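Local coordinates for possible adenyl cyclase-associated protein (Cryptosporidium parvum, PDB 2B0R), which probably binds and sequesters monomeric actin, as a cyclase-associated protein of an apicomplexan parasite, at residues Arg35-Asn40 / Arg78-Asn82; Val129-Leu134 / Asn150-Ser155. All blocks are in the same frame, centred on the assembly; numbering follows the deposited sequence.

Contact 1: Arg35-Asn40 / Arg78-Asn82; sequences RQVVTN and RCSQN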
loop_
_atom_site.group_PDB
_atom_site.type_symbol
_atom_site.label_atom_id
_atom_site.label_comp_id
_atom_site.label_asym_id
_atom_site.label_seq_id
_atom_site.Cartn_x
_atom_site.Cartn_y
_atom_site.Cartn_z
ATOM N N ARG A 35 10.722 2.593 -14.975
ATOM C CA ARG A 35 11.441 3.393 -13.910
ATOM C C ARG A 35 12.906 2.969 -13.709
ATOM O O ARG A 35 13.188 1.802 -13.450
ATOM C CB ARG A 35 10.693 3.331 -12.565
ATOM C CG ARG A 35 11.529 3.853 -11.362
ATOM C CD ARG A 35 11.082 3.250 -10.023
ATOM N NE ARG A 35 12.251 2.935 -9.205
ATOM C CZ ARG A 35 12.228 2.274 -8.049
ATOM N NH1 ARG A 35 11.096 1.825 -7.519
ATOM N NH2 ARG A 35 13.358 2.068 -7.419
ATOM N N GLN A 36 13.818 3.939 -13.793
ATOM C CA GLN A 36 15.276 3.672 -13.849
ATOM C C GLN A 36 15.989 3.831 -12.494
ATOM O O GLN A 36 15.933 4.885 -11.849
ATOM C CB GLN A 36 15.971 4.522 -14.943
ATOM C CG GLN A 36 15.309 4.471 -16.342
ATOM C CD GLN A 36 15.154 3.050 -16.887
ATOM O OE1 GLN A 36 16.129 2.417 -17.320
ATOM N NE2 GLN A 36 13.918 2.543 -16.868
ATOM N N VAL A 37 16.670 2.773 -12.076
ATOM C CA VAL A 37 17.230 2.733 -10.739
ATOM C C VAL A 37 18.435 3.656 -10.631
ATOM O O VAL A 37 19.309 3.659 -11.514
ATOM C CB VAL A 37 17.544 1.271 -10.308
ATOM C CG1 VAL A 37 18.805 1.179 -9.466
ATOM C CG2 VAL A 37 16.374 0.714 -9.557
ATOM N N VAL A 38 18.452 4.458 -9.565
ATOM C CA VAL A 38 19.608 5.294 -9.234
ATOM C C VAL A 38 20.693 4.392 -8.607
ATOM O O VAL A 38 20.588 4.015 -7.421
ATOM C CB VAL A 38 19.214 6.490 -8.258
ATOM C CG1 VAL A 38 20.453 7.160 -7.634
ATOM C CG2 VAL A 38 18.325 7.536 -8.982
ATOM N N THR A 39 21.721 4.052 -9.398
ATOM C CA THR A 39 22.832 3.188 -8.932
ATOM C C THR A 39 23.710 3.889 -7.921
ATOM O O THR A 39 23.473 5.066 -7.586
ATOM C CB THR A 39 23.709 2.736 -10.080
ATOM O OG1 THR A 39 24.008 3.866 -10.912
ATOM C CG2 THR A 39 22.990 1.665 -10.904
ATOM N N ASN A 40 24.733 3.188 -7.439
ATOM C CA ASN A 40 25.543 3.697 -6.317
ATOM C C ASN A 40 27.047 3.399 -6.370
ATOM O O ASN A 40 27.796 3.791 -5.459
ATOM C CB ASN A 40 24.976 3.184 -4.981
ATOM C CG ASN A 40 24.195 4.246 -4.231
ATOM O OD1 ASN A 40 23.141 4.717 -4.691
ATOM N ND2 ASN A 40 24.702 4.624 -3.056
ATOM N N ARG A 78 20.793 -4.661 -3.596
ATOM C CA ARG A 78 20.378 -3.246 -3.775
ATOM C C ARG A 78 20.645 -2.716 -5.172
ATOM O O ARG A 78 21.605 -3.141 -5.857
ATOM C CB ARG A 78 21.063 -2.322 -2.758
ATOM C CG ARG A 78 20.937 -2.753 -1.293
ATOM C CD ARG A 78 21.644 -1.784 -0.335
ATOM N N CYS A 79 19.782 -1.788 -5.594
ATOM C CA CYS A 79 19.973 -0.984 -6.809
ATOM C C CYS A 79 20.224 -1.758 -8.075
ATOM O O CYS A 79 21.192 -1.527 -8.766
ATOM C CB CYS A 79 21.094 0.013 -6.600
ATOM S SG CYS A 79 20.716 1.036 -5.255
ATOM N N SER A 80 19.341 -2.656 -8.414
ATOM C CA SER A 80 19.587 -3.422 -9.579
ATOM C C SER A 80 18.387 -3.402 -10.516
ATOM O O SER A 80 17.236 -3.183 -10.079
ATOM C CB SER A 80 19.969 -4.831 -9.145
ATOM O OG SER A 80 21.074 -4.760 -8.252
ATOM N N GLN A 81 18.669 -3.641 -11.807
ATOM C CA GLN A 81 17.677 -3.569 -12.870
ATOM C C GLN A 81 17.952 -4.596 -13.943
ATOM O O GLN A 81 19.079 -4.913 -14.209
ATOM C CB GLN A 81 17.679 -2.180 -13.467
ATOM C CG GLN A 81 16.583 -1.939 -14.491
ATOM C CD GLN A 81 15.885 -0.629 -14.268
ATOM O OE1 GLN A 81 16.526 0.409 -14.044
ATOM N NE2 GLN A 81 14.558 -0.662 -14.311
ATOM N N ASN A 82 16.896 -5.114 -14.550
ATOM C CA ASN A 82 16.986 -6.178 -15.543
ATOM C C ASN A 82 18.154 -7.146 -15.387
ATOM O O ASN A 82 19.032 -7.205 -16.245
ATOM C CB ASN A 82 17.000 -5.592 -16.956
ATOM C CG ASN A 82 15.967 -4.501 -17.153
ATOM O OD1 ASN A 82 14.975 -4.402 -16.408
ATOM N ND2 ASN A 82 16.196 -3.663 -18.165
#
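Gln-81 reaches across from its strand and grips the backbone of 35-40 with both ends of its amide. NE2 of Gln-81 donates to O of Arg-35 at 2.9 Å, a nearly straight bond with its acceptor close to the amide plane. Beside it, OE1 of Gln-81 accepts from N of Val-37 at 3.1 Å, the donor tilted 29° from the carbonyl plane. One side-chain amide thus pairs with the C=O and N-H on either side of Gln-36, much as a neighbouring strand would. With CG turned anti to the backbone N (chi1 -174°) and a bend at chi2, the amide is delivered to that edge of the peptide chain. Gln-36 folds its own amide back nearby, the two amide planes 16° apart, Gln-36 OE1 lying 3.9 Å from Gln-81 OE1, too far for a bond.

Further along, Val-37 is directed at the 78-82 segment, its CG1 over the backbone of Cys-79, 3.5 Å from Cys-79 C and 3.8 Å from Cys-79 CB. SG of Cys-79 lies 3.7 Å from O of Val-38.

Behind this first layer, the chain turns a corner at Cys-79, and Ser-80 OG bonds back to Arg-78 O at 2.9 Å. Val-100 of strand 93-100 touches both Val-37 and Gln-81, while Arg-35 sends NH1 away to a salt bridge with Asp-119. The irregular N-terminal segment is therefore laid across the ends of successive beta-helix strands. Two hydrogen bonds of opposite sense, to the C=O before and the N-H after Gln-36, fix the rotation of the Gln-81 amide, since turning it over would set like groups against each other.

Contact 2: Val129-Leu134 / Asn150-Ser155; sequences VPTISL and NVEVYS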
loop_
_atom_site.group_PDB
_atom_site.type_symbol
_atom_site.label_atom_id
_atom_site.label_comp_id
_atom_site.label_asym_id
_atom_site.label_seq_id
_atom_site.Cartn_x
_atom_site.Cartn_y
_atom_site.Cartn_z
ATOM N N VAL A 129 11.194 -21.151 2.269
ATOM C CA VAL A 129 11.175 -19.746 2.696
ATOM C C VAL A 129 10.001 -19.567 3.650
ATOM O O VAL A 129 8.867 -19.544 3.221
ATOM C CB VAL A 129 11.097 -18.748 1.505
ATOM C CG1 VAL A 129 11.023 -17.330 2.032
ATOM C CG2 VAL A 129 12.324 -18.887 0.561
ATOM N N PRO A 130 10.272 -19.524 4.967
ATOM C CA PRO A 130 9.155 -19.436 5.948
ATOM C C PRO A 130 8.265 -18.180 5.780
ATOM O O PRO A 130 7.016 -18.295 5.758
ATOM C CB PRO A 130 9.865 -19.427 7.311
ATOM C CG PRO A 130 11.236 -20.028 7.044
ATOM C CD PRO A 130 11.593 -19.618 5.620
ATOM N N THR A 131 8.916 -17.027 5.581
ATOM C CA THR A 131 8.294 -15.713 5.640
ATOM C C THR A 131 8.799 -14.840 4.507
ATOM O O THR A 131 10.021 -14.762 4.264
ATOM C CB THR A 131 8.727 -15.017 7.002
ATOM O OG1 THR A 131 8.122 -15.708 8.080
ATOM C CG2 THR A 131 8.339 -13.570 7.077
ATOM N N ILE A 132 7.890 -14.148 3.838
ATOM C CA ILE A 132 8.272 -13.062 2.925
ATOM C C ILE A 132 7.535 -11.768 3.266
ATOM O O ILE A 132 6.339 -11.767 3.580
ATOM C CB ILE A 132 7.963 -13.374 1.438
ATOM C CG1 ILE A 132 8.704 -14.619 0.970
ATOM C CG2 ILE A 132 8.297 -12.134 0.521
ATOM C CD1 ILE A 132 8.243 -15.094 -0.435
ATOM N N SER A 133 8.246 -10.658 3.158
ATOM C CA SER A 133 7.636 -9.386 3.443
ATOM C C SER A 133 7.793 -8.425 2.278
ATOM O O SER A 133 8.902 -8.228 1.747
ATOM C CB SER A 133 8.173 -8.827 4.783
ATOM O OG SER A 133 8.578 -7.497 4.634
ATOM N N LEU A 134 6.665 -7.855 1.865
ATOM C CA LEU A 134 6.626 -6.914 0.746
ATOM C C LEU A 134 6.121 -5.580 1.209
ATOM O O LEU A 134 5.014 -5.473 1.733
ATOM C CB LEU A 134 5.687 -7.405 -0.353
ATOM C CG LEU A 134 5.805 -8.809 -0.912
ATOM C CD1 LEU A 134 4.808 -8.946 -2.021
ATOM C CD2 LEU A 134 7.194 -9.087 -1.427
ATOM N N ASN A 150 3.687 -23.154 2.160
ATOM C CA ASN A 150 3.026 -22.595 3.359
ATOM C C ASN A 150 3.604 -21.258 3.782
ATOM O O ASN A 150 3.505 -20.878 4.957
ATOM C CB ASN A 150 3.111 -23.574 4.569
ATOM C CG ASN A 150 2.545 -24.945 4.261
ATOM O OD1 ASN A 150 1.576 -25.088 3.517
ATOM N ND2 ASN A 150 3.163 -25.968 4.829
ATOM N N VAL A 151 4.215 -20.559 2.833
ATOM C CA VAL A 151 4.955 -19.326 3.121
ATOM C C VAL A 151 4.018 -18.173 3.548
ATOM O O VAL A 151 2.943 -18.015 3.011
ATOM C CB VAL A 151 5.839 -18.923 1.902
ATOM C CG1 VAL A 151 4.962 -18.677 0.653
ATOM C CG2 VAL A 151 6.711 -17.744 2.238
ATOM N N GLU A 152 4.439 -17.409 4.541
ATOM C CA GLU A 152 3.667 -16.283 5.040
ATOM C C GLU A 152 4.153 -15.042 4.375
ATOM O O GLU A 152 5.343 -14.735 4.422
ATOM C CB GLU A 152 3.865 -16.155 6.520
ATOM C CG GLU A 152 3.341 -17.336 7.300
ATOM C CD GLU A 152 3.466 -17.130 8.796
ATOM O OE1 GLU A 152 3.000 -18.022 9.531
ATOM O OE2 GLU A 152 4.042 -16.092 9.236
ATOM N N VAL A 153 3.253 -14.343 3.701
ATOM C CA VAL A 153 3.627 -13.106 2.999
ATOM C C VAL A 153 3.015 -11.912 3.721
ATOM O O VAL A 153 1.808 -11.829 3.877
ATOM C CB VAL A 153 3.205 -13.106 1.494
ATOM C CG1 VAL A 153 3.929 -12.015 0.750
ATOM C CG2 VAL A 153 3.490 -14.443 0.839
ATOM N N TYR A 154 3.867 -11.028 4.209
ATOM C CA TYR A 154 3.433 -9.784 4.835
ATOM C C TYR A 154 3.494 -8.689 3.782
ATOM O O TYR A 154 4.467 -8.614 3.010
ATOM C CB TYR A 154 4.298 -9.457 6.067
ATOM C CG TYR A 154 4.118 -10.456 7.195
ATOM C CD1 TYR A 154 4.787 -11.710 7.183
ATOM C CD2 TYR A 154 3.262 -10.173 8.268
ATOM C CE1 TYR A 154 4.611 -12.652 8.238
ATOM C CE2 TYR A 154 3.054 -11.104 9.309
ATOM C CZ TYR A 154 3.736 -12.336 9.294
ATOM O OH TYR A 154 3.516 -13.232 10.325
ATOM N N SER A 155 2.435 -7.877 3.708
ATOM C CA SER A 155 2.322 -6.862 2.671
ATOM C C SER A 155 1.776 -5.564 3.193
ATOM O O SER A 155 0.791 -5.545 3.960
ATOM C CB SER A 155 1.430 -7.348 1.528
ATOM O OG SER A 155 0.127 -7.611 1.991
#
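Strands 131-134 and 152-155 pair in parallel as successive rungs of the right-handed beta-helix that forms the C-terminal domain of cyclase-associated proteins, here at the last strand of one of its sheets within the chain. Their short axes run 4.4 Å apart at 17°. The backbone bonds zigzag between them: Glu-152 N gives to Pro-130 O, Ile-132 N to Glu-152 O at 2.7 Å, Tyr-154 N to Ile-132 O, and Leu-134 N to Tyr-154 O. Between these, alpha hydrogens also lean on the carbonyls, as Val-153 CA does on Ile-132 O at 3.1 Å.

Each residue stands beside its partner in register, Ile-132 next to Val-153 and Ser-133 next to Tyr-154. On the inner side Ile-132, Leu-134, Val-153 and Ser-155 face the opposing sheet, where Ile-142 meets Ile-132, Leu-163 meets Val-153, and Met-161 meets Leu-134 and Ser-155. CG1 of Val-153, anti to the backbone N (chi1 -165°), lies 4.1 Å from Leu-134 CG. At the beginning of the rung Val-151 takes up the filling: its CG2 sits 3.9 Å from Ile-132 CG1, the two side chains crossing at a slant.

Thr-131, Ser-133, Glu-152 and Tyr-154 occupy the outer face. The second subunit continues the sheet, one of its strands pairing antiparallel with Val-153, Tyr-154 and Ser-155, and its Val-183 and Ser-198 pack on Glu-152 and Tyr-154. The Tyr-154 ring leans back along its own strand toward Glu-152, with Ile-132 O near the ring plane at its edge. Methyl CG2 of Thr-131 approaches that ring obliquely, 4.0 Å from Tyr-154 CE1, while Tyr-154 OH donates to Glu-152 OE2 at 3.1 Å, meeting the carboxylate from above its plane.

Contacts 1 and 2 belong to the same sheet of the beta-helix, but to different stations along it. Strand 74-81 of contact 1 is separated from strand 131-135 by strands 93-100 and 112-116, and the two centres lie about 24 Å apart, with nearest atoms about 12 Å apart, so the two do not meet. Both segments of contact 1 precede contact 2 in sequence. The first joins an irregular N-terminal segment to the end of a strand through hydrogen bonds of a side-chain amide and the packing of a valine; the second is regular main-chain pairing of neighbouring rungs. They differ in surroundings too: only contact 2 reaches the second subunit, which extends the sheet beyond strand 152-156.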